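Local coordinates for protein putative acetyl xylan esterase (Cellvibrio japonicus, PDB 2W9X) that removes acetyl groups from plant cell wall polysaccharides, hydrolysing acetylated glucomannan with a large preference over acetylated xylan, at residues D295-N298 with G299-E303; I323-G327 with L328-G332; I202-N205 with Y206-T209; P211-S214 with L215-Y219. One frame throughout, in Å; residues are numbered along the deposited sequence.

Contact 1 (D295-N298 with G299-E303)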
# COMPACT_ATOMS: atom_id res chain seq x y z
N ASP B 295 13.26 -8.38 3.05
CA ASP B 295 12.71 -9.53 3.73
C ASP B 295 13.76 -10.15 4.67
O ASP B 295 13.70 -11.33 4.98
CB ASP B 295 12.24 -10.57 2.69
CG ASP B 295 13.39 -11.12 1.79
OD1 ASP B 295 14.53 -10.62 1.84
OD2 ASP B 295 13.13 -12.04 1.00
N GLN B 296 14.73 -9.35 5.11
CA GLN B 296 15.80 -9.93 5.92
C GLN B 296 15.61 -9.70 7.42
O GLN B 296 14.56 -9.22 7.87
CB GLN B 296 17.16 -9.45 5.40
CG GLN B 296 17.40 -9.89 3.93
CD GLN B 296 17.66 -11.37 3.80
OE1 GLN B 296 18.62 -11.88 4.37
NE2 GLN B 296 16.80 -12.09 3.04
N SER B 297 16.63 -10.07 8.20
CA SER B 297 16.57 -10.01 9.68
C SER B 297 15.36 -10.76 10.23
O SER B 297 14.70 -10.28 11.16
CB SER B 297 16.62 -8.56 10.20
OG SER B 297 17.89 -7.95 9.93
N ASN B 298 15.09 -11.94 9.65
CA ASN B 298 13.99 -12.86 10.03
C ASN B 298 12.60 -12.22 9.96
O ASN B 298 11.65 -12.69 10.63
CB ASN B 298 14.20 -13.49 11.42
CG ASN B 298 15.39 -14.44 11.48
OD1 ASN B 298 16.13 -14.62 10.51
ND2 ASN B 298 15.58 -15.07 12.66
N GLY B 299 12.48 -11.18 9.14
CA GLY B 299 11.22 -10.47 8.96
C GLY B 299 10.97 -9.38 10.00
O GLY B 299 9.90 -8.76 10.01
N GLU B 300 11.94 -9.15 10.89
CA GLU B 300 11.78 -8.14 11.96
C GLU B 300 11.57 -6.75 11.39
O GLU B 300 10.74 -5.98 11.89
CB GLU B 300 12.96 -8.14 12.95
CG GLU B 300 12.88 -7.04 14.03
CD GLU B 300 13.99 -7.11 15.05
OE1 GLU B 300 15.12 -7.47 14.69
OE2 GLU B 300 13.72 -6.80 16.23
N ILE B 301 12.32 -6.41 10.34
CA ILE B 301 12.22 -5.09 9.74
C ILE B 301 10.85 -4.87 9.08
O ILE B 301 10.16 -3.88 9.36
CB ILE B 301 13.33 -4.83 8.70
CG1 ILE B 301 14.73 -5.00 9.31
CG2 ILE B 301 13.15 -3.43 8.11
CD1 ILE B 301 15.81 -5.41 8.23
N ALA B 302 10.48 -5.80 8.21
CA ALA B 302 9.17 -5.72 7.54
C ALA B 302 8.03 -5.60 8.56
O ALA B 302 7.08 -4.83 8.36
CB ALA B 302 8.96 -6.93 6.62
N GLU B 303 8.10 -6.37 9.65
CA GLU B 303 7.04 -6.33 10.65
C GLU B 303 6.86 -4.96 11.31
O GLU B 303 5.72 -4.53 11.50
CB GLU B 303 7.21 -7.42 11.73
CG GLU B 303 6.06 -7.28 12.78
CD GLU B 303 5.73 -8.56 13.52
OE1 GLU B 303 5.42 -9.59 12.86
OE2 GLU B 303 5.76 -8.53 14.76
O HOH W 1 12.28 -7.80 7.05
O HOH W 2 16.14 -9.79 13.88

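Contact 2 (I323-G327 with L328-G332). With GOL (glycerol), chain I.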
# COMPACT_ATOMS: atom_id res chain seq x y z
N ILE B 323 6.35 -1.69 0.64
CA ILE B 323 6.98 -2.62 -0.32
C ILE B 323 8.04 -3.41 0.43
O ILE B 323 8.87 -2.83 1.18
CB ILE B 323 7.59 -1.89 -1.56
CG1 ILE B 323 6.46 -1.32 -2.45
CG2 ILE B 323 8.52 -2.84 -2.36
CD1 ILE B 323 6.98 -0.54 -3.68
N VAL B 324 7.96 -4.73 0.31
CA VAL B 324 8.99 -5.63 0.84
C VAL B 324 9.71 -6.27 -0.34
O VAL B 324 9.09 -6.98 -1.15
CB VAL B 324 8.41 -6.72 1.75
CG1 VAL B 324 9.52 -7.62 2.26
CG2 VAL B 324 7.62 -6.09 2.90
N PHE B 325 11.02 -6.01 -0.45
CA PHE B 325 11.75 -6.54 -1.60
C PHE B 325 12.47 -7.83 -1.24
O PHE B 325 12.84 -8.05 -0.08
CB PHE B 325 12.68 -5.50 -2.26
CG PHE B 325 13.72 -4.91 -1.35
CD1 PHE B 325 14.91 -5.60 -1.07
CD2 PHE B 325 13.54 -3.63 -0.81
CE1 PHE B 325 15.87 -5.03 -0.23
CE2 PHE B 325 14.51 -3.07 0.02
CZ PHE B 325 15.66 -3.76 0.29
N LYS B 326 12.63 -8.69 -2.26
CA LYS B 326 13.11 -10.06 -2.10
C LYS B 326 14.00 -10.44 -3.28
O LYS B 326 13.91 -9.84 -4.36
CB LYS B 326 11.92 -11.04 -2.09
CG LYS B 326 10.80 -10.74 -1.07
CD LYS B 326 9.63 -11.71 -1.28
CE LYS B 326 10.01 -13.19 -1.03
NZ LYS B 326 10.75 -13.31 0.26
N GLY B 327 14.87 -11.42 -3.06
CA GLY B 327 15.56 -12.11 -4.16
C GLY B 327 16.70 -11.32 -4.78
O GLY B 327 16.94 -11.42 -5.98
N LEU B 328 17.40 -10.53 -3.95
CA LEU B 328 18.59 -9.81 -4.40
C LEU B 328 19.80 -10.71 -4.27
O LEU B 328 19.79 -11.64 -3.47
CB LEU B 328 18.78 -8.59 -3.52
CG LEU B 328 17.97 -7.32 -3.84
CD1 LEU B 328 16.52 -7.57 -3.96
CD2 LEU B 328 18.21 -6.28 -2.74
N ASP B 329 20.86 -10.43 -5.04
CA ASP B 329 22.11 -11.19 -4.88
C ASP B 329 23.10 -10.56 -3.90
O ASP B 329 24.05 -11.23 -3.48
CB ASP B 329 22.79 -11.52 -6.22
CG ASP B 329 23.19 -10.28 -7.03
OD1 ASP B 329 23.53 -9.20 -6.49
OD2 ASP B 329 23.21 -10.41 -8.26
N TYR B 330 22.89 -9.30 -3.53
CA TYR B 330 23.78 -8.59 -2.60
C TYR B 330 25.29 -8.80 -2.91
O TYR B 330 26.09 -8.99 -1.98
CB TYR B 330 23.47 -8.97 -1.15
CG TYR B 330 22.07 -8.61 -0.68
CD1 TYR B 330 21.76 -7.30 -0.28
CD2 TYR B 330 21.06 -9.58 -0.62
CE1 TYR B 330 20.47 -6.95 0.17
CE2 TYR B 330 19.76 -9.23 -0.16
CZ TYR B 330 19.48 -7.91 0.22
OH TYR B 330 18.21 -7.55 0.67
N SER B 331 25.67 -8.71 -4.18
CA SER B 331 27.07 -8.94 -4.58
C SER B 331 27.97 -7.69 -4.57
O SER B 331 29.14 -7.79 -4.92
CB SER B 331 27.14 -9.66 -5.94
OG SER B 331 26.80 -8.76 -6.97
N GLY B 332 27.43 -6.54 -4.16
CA GLY B 332 28.22 -5.32 -4.01
C GLY B 332 29.01 -5.32 -2.71
O GLY B 332 28.92 -6.27 -1.94
C1 GOL I . 18.45 -12.60 -0.65
O1 GOL I . 17.65 -11.76 -1.44
C2 GOL I . 17.74 -13.94 -0.53
O2 GOL I . 18.64 -14.74 0.24
C3 GOL I . 16.34 -13.79 0.11
O3 GOL I . 15.34 -13.11 -0.67

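Contact 3 (I202-N205 with Y206-T209)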
# COMPACT_ATOMS: atom_id res chain seq x y z
N ILE B 202 16.06 4.95 11.31
CA ILE B 202 15.01 5.81 11.93
C ILE B 202 15.42 6.38 13.29
O ILE B 202 15.32 7.59 13.53
CB ILE B 202 13.65 5.05 12.05
CG1 ILE B 202 13.09 4.72 10.66
CG2 ILE B 202 12.62 5.79 12.94
CD1 ILE B 202 12.75 5.92 9.80
N VAL B 203 15.87 5.50 14.20
CA VAL B 203 16.32 5.92 15.54
C VAL B 203 17.69 5.35 15.86
O VAL B 203 18.45 5.94 16.64
CB VAL B 203 15.33 5.51 16.70
CG1 VAL B 203 14.02 6.31 16.64
CG2 VAL B 203 15.07 3.99 16.73
N ARG B 204 17.99 4.20 15.26
CA ARG B 204 19.21 3.44 15.59
C ARG B 204 20.01 3.20 14.32
O ARG B 204 19.47 2.79 13.31
CB ARG B 204 18.85 2.12 16.28
CG ARG B 204 20.07 1.29 16.72
CD ARG B 204 19.62 0.05 17.44
NE ARG B 204 20.79 -0.64 17.94
CZ ARG B 204 21.28 -1.76 17.43
NH1 ARG B 204 20.66 -2.37 16.43
NH2 ARG B 204 22.40 -2.29 17.95
N ASN B 205 21.31 3.49 14.35
CA ASN B 205 22.16 3.32 13.15
C ASN B 205 22.92 2.00 13.21
O ASN B 205 22.85 1.30 14.22
CB ASN B 205 23.10 4.52 13.04
CG ASN B 205 22.37 5.85 13.17
OD1 ASN B 205 21.36 6.08 12.50
ND2 ASN B 205 22.88 6.74 14.02
N TYR B 206 23.69 1.67 12.16
CA TYR B 206 24.41 0.40 12.13
C TYR B 206 25.18 0.08 13.42
O TYR B 206 26.07 0.84 13.83
CB TYR B 206 25.38 0.28 10.94
CG TYR B 206 26.02 -1.08 10.93
CD1 TYR B 206 25.27 -2.21 10.63
CD2 TYR B 206 27.37 -1.25 11.27
CE1 TYR B 206 25.85 -3.47 10.63
CE2 TYR B 206 27.95 -2.52 11.27
CZ TYR B 206 27.17 -3.63 10.97
OH TYR B 206 27.71 -4.90 10.96
N ASN B 207 24.84 -1.05 14.03
CA ASN B 207 25.44 -1.49 15.30
C ASN B 207 25.50 -0.41 16.40
O ASN B 207 26.45 -0.36 17.21
CB ASN B 207 26.83 -2.13 15.07
CG ASN B 207 27.35 -2.83 16.31
OD1 ASN B 207 26.58 -3.47 17.05
ND2 ASN B 207 28.64 -2.69 16.57
N GLY B 208 24.47 0.43 16.45
CA GLY B 208 24.41 1.50 17.46
C GLY B 208 25.42 2.63 17.28
O GLY B 208 25.64 3.40 18.21
N THR B 209 26.03 2.73 16.10
CA THR B 209 26.98 3.81 15.80
C THR B 209 26.27 5.17 15.74
O THR B 209 25.04 5.22 15.60
CB THR B 209 27.73 3.58 14.48
OG1 THR B 209 26.79 3.36 13.42
CG2 THR B 209 28.69 2.38 14.58
O HOH W 3 22.68 4.45 16.88

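Contact 4 (P211-S214 with L215-Y219)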
# COMPACT_ATOMS: atom_id res chain seq x y z
N PRO B 211 25.27 7.32 18.07
CA PRO B 211 24.06 7.27 18.91
C PRO B 211 23.43 8.65 19.13
O PRO B 211 22.28 8.74 19.57
CB PRO B 211 24.58 6.71 20.24
CG PRO B 211 26.04 7.08 20.27
CD PRO B 211 26.47 6.92 18.83
N ASP B 212 24.19 9.71 18.82
CA ASP B 212 23.72 11.10 18.91
C ASP B 212 22.94 11.54 17.67
O ASP B 212 22.45 12.67 17.60
CB ASP B 212 24.91 12.05 19.17
CG ASP B 212 25.97 12.03 18.03
OD1 ASP B 212 26.31 10.95 17.48
OD2 ASP B 212 26.49 13.13 17.72
N LYS B 213 22.82 10.62 16.71
CA LYS B 213 22.26 10.89 15.40
C LYS B 213 21.34 9.77 14.90
O LYS B 213 21.28 8.68 15.48
CB LYS B 213 23.39 11.05 14.37
CG LYS B 213 24.25 12.28 14.56
CD LYS B 213 25.40 12.30 13.59
CE LYS B 213 26.25 13.55 13.82
NZ LYS B 213 27.50 13.49 13.02
N SER B 214 20.63 10.07 13.81
CA SER B 214 19.87 9.13 12.99
C SER B 214 19.71 9.80 11.62
O SER B 214 20.10 10.96 11.44
CB SER B 214 18.49 8.88 13.62
OG SER B 214 17.73 10.08 13.59
N LEU B 215 19.12 9.10 10.66
CA LEU B 215 18.81 9.73 9.37
C LEU B 215 17.88 10.92 9.58
O LEU B 215 18.06 11.97 8.96
CB LEU B 215 18.18 8.73 8.39
CG LEU B 215 18.25 9.02 6.89
CD1 LEU B 215 17.27 10.11 6.42
CD2 LEU B 215 19.69 9.40 6.46
N LEU B 216 16.90 10.74 10.45
CA LEU B 216 15.90 11.76 10.78
C LEU B 216 16.52 13.10 11.27
O LEU B 216 16.01 14.16 10.94
CB LEU B 216 14.87 11.20 11.78
CG LEU B 216 13.68 10.42 11.18
CD1 LEU B 216 13.96 9.76 9.91
CD2 LEU B 216 13.02 9.45 12.15
N SER B 217 17.61 13.03 12.03
CA SER B 217 18.24 14.25 12.56
C SER B 217 19.10 14.95 11.50
O SER B 217 19.30 16.15 11.56
CB SER B 217 19.07 13.95 13.82
OG SER B 217 20.20 13.17 13.49
N LEU B 218 19.57 14.18 10.51
CA LEU B 218 20.34 14.72 9.40
C LEU B 218 19.42 15.32 8.36
O LEU B 218 19.79 16.26 7.66
CB LEU B 218 21.15 13.61 8.74
CG LEU B 218 22.25 12.94 9.57
CD1 LEU B 218 22.64 11.64 8.90
CD2 LEU B 218 23.44 13.85 9.72
N TYR B 219 18.22 14.75 8.27
CA TYR B 219 17.27 15.02 7.20
C TYR B 219 16.90 16.50 6.99
O TYR B 219 16.71 16.91 5.85
CB TYR B 219 16.01 14.16 7.34
CG TYR B 219 15.06 14.39 6.18
CD1 TYR B 219 15.22 13.69 4.96
CD2 TYR B 219 14.04 15.34 6.28
CE1 TYR B 219 14.37 13.95 3.89
CE2 TYR B 219 13.19 15.59 5.21
CZ TYR B 219 13.37 14.89 4.02
OH TYR B 219 12.51 15.16 2.97

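Contact 1 (D295-N298 with G299-E303)
S297 chi1 of -67° sets OG beside its own backbone N, while I301 keeps CG1 anti to the carbonyl carbon; together these rotations bring the serine up against the end of the isoleucine. The hydroxyl S297 OG lies 3.7 Å from I301 CD1, and S297 CB touches the same methyl, so a polar side chain meets the contact through plain van der Waals packing. The backbone does the stronger work. S297, N298 and G299 all have positive phi, and two overlapping turns close to type I' result: G299 N donates to Q296 O over 3.1 Å, and E300 N to S297 O over 3.0 Å. In this SGNH-hydrolase (GDSL-like) domain, built on a parallel β-sheet, the turns carry the chain from strand 288-294 into helix 300-314, with G299 as N-cap and G299 O taking E303 N at 3.0 Å. Two waters extend the bonding. One donates to Q296 O and accepts from A302 N; the other donates to S297 O and, at 2.7 Å, to E300 OE1. The E300 carboxylate also forms a salt bridge with R262 and a hydrogen bond to H266. Within the loop, Q296 NE2 reaches D295 OD1 at 3.0 Å, nearly straight at 175° but from above the carboxylate plane, while D295 OD2 forms a salt bridge with K326.

Contact 2 (I323-G327 with L328-G332)
Apolar packing joins F325 and L328, whose side chains cross at about a right angle. The ring atom F325 CE1 is 3.7 Å from L328 CD2, the two leucine methyls lying close to CD1 of the ring as well. F325 reaches the leucine because its CG stands between the backbone N and the carbonyl carbon (chi1 59°). L328 also lies against Y330: its CB sits 3.6 Å above one face of that ring, offset toward the rim. Y330 then returns to the phenylalanine, its OH meeting F325 CE1 at 3.6 Å near the plane of the phenyl ring.

Polar contacts fall on a glycerol, probably from the crystallisation liquor, and on the turn beyond. G327 N donates to glycerol O3 over 3.0 Å. Glycerol O1 receives a weak bond from L328 N at 2.8 Å and donates a hydrogen bond to L328 O at 3.0 Å; the edge of the Y330 ring faces this part of the molecule. D295 OD2 is a further hydrogen-bonding partner of the glycerol. Farther on, D329 OD1 accepts from S331 N at 3.2 Å in an Asx turn, and S338 OG also bonds to it.

Backbone N-H and C=O groups beside an aromatic edge and the D295 carboxylate thus form a small site able to hold a polyol, the side chain of Y330 lying about 6 Å from that of H336, the residue inferred to activate the nucleophile.

Contact 3 (I202-N205 with Y206-T209)
The carbonyl oxygen T209 O is gripped from two sources: N205 ND2 donates over 3.1 Å at 155°, and a water donates at 2.8 Å while accepting from N205 N. The oxygen lies close to the plane of the asparagine amide, 9° out of it. That amide is held at both ends, since ND2 also bonds to K213 O and OD1 accepts from G201 N; N205 is buried, and its polar head is thereby satisfied and fixed in rotation. The backbone folds back at the same place. G208 N donates to N205 O over 2.9 Å across a turn with Y206 and N207 at its corners, close to type II. A second turn overlaps it, where Y206 O receives both T209 N and T209 OG1, the hydroxyl at 2.7 Å in the carbonyl plane, on a lone pair. This loop follows strand 191-196 of the SGNH-hydrolase domain, and the side chain of Y206 comes within about 4 Å of G199 and of the N247 side chain, which probably stabilise the transition state, as in relatives. R204 runs as an extended chain, CG anti to the backbone N (chi1 -177°), and sets one face of its guanidinium against G208 N, NH2 being 3.7 Å from that atom. E257 forms a salt bridge with R204 NE, and T251 OG1 bonds to NH1. Beside the turn, N207 CB lies against one face of the Y206 ring.

Contact 4 (P211-S214 with L215-Y219)
S214 and S217 carry this contact, with K213 lying alongside. S217 OG donates to S214 O over 3.0 Å, a bond whose donor is tilted 24° from the carbonyl plane. It forms because S217 OG stands between its own backbone N and carbonyl carbon (chi1 68°), pointing back to the start of the helix. The other bonds to this carbonyl are weak: S217 N gives one at 3.3 Å and L218 N another at 3.4 Å. L218 CG packs 3.5 Å from S214 O. The side chain of S214 adopts a similar rotation and turns OG toward the helix, where it accepts a weak bond from S217 N at 3.3 Å. L216 CB closes on this hydroxyl at 3.6 Å. K213 contributes its backbone end, K213 CA being 3.6 Å from S217 OG, while the rest of its extended chain leads off. Beyond the contact, L215 packs on I148 of strand 144-149 and L216 on F276 of helix 262-283. Buried S214 thus acts as a serine N-cap, its side chain taking up an N-H in the first turn of the short helix 215-218.

From the N terminus, contact 3 comes first, then contact 4, both in the stretch that leads from strand 191-196 into helix 215-218; contact 1 follows at the passage from strand 288-294 into helix 300-314, and contact 2 where strand 320-325 gives way to the loop before helix 339-354. Each closes a local turn before the next opens, so none nest or cross. They form two touching pairs. Contacts 3 and 4, centres about 9 Å apart, meet through the N205 amide and K213; contacts 1 and 2, about 13 Å apart, meet through D295 and K326, joining the loops that follow the neighbouring parallel strands 288-294 and 320-325. Contacts 1 and 2 both also touch the second subunit.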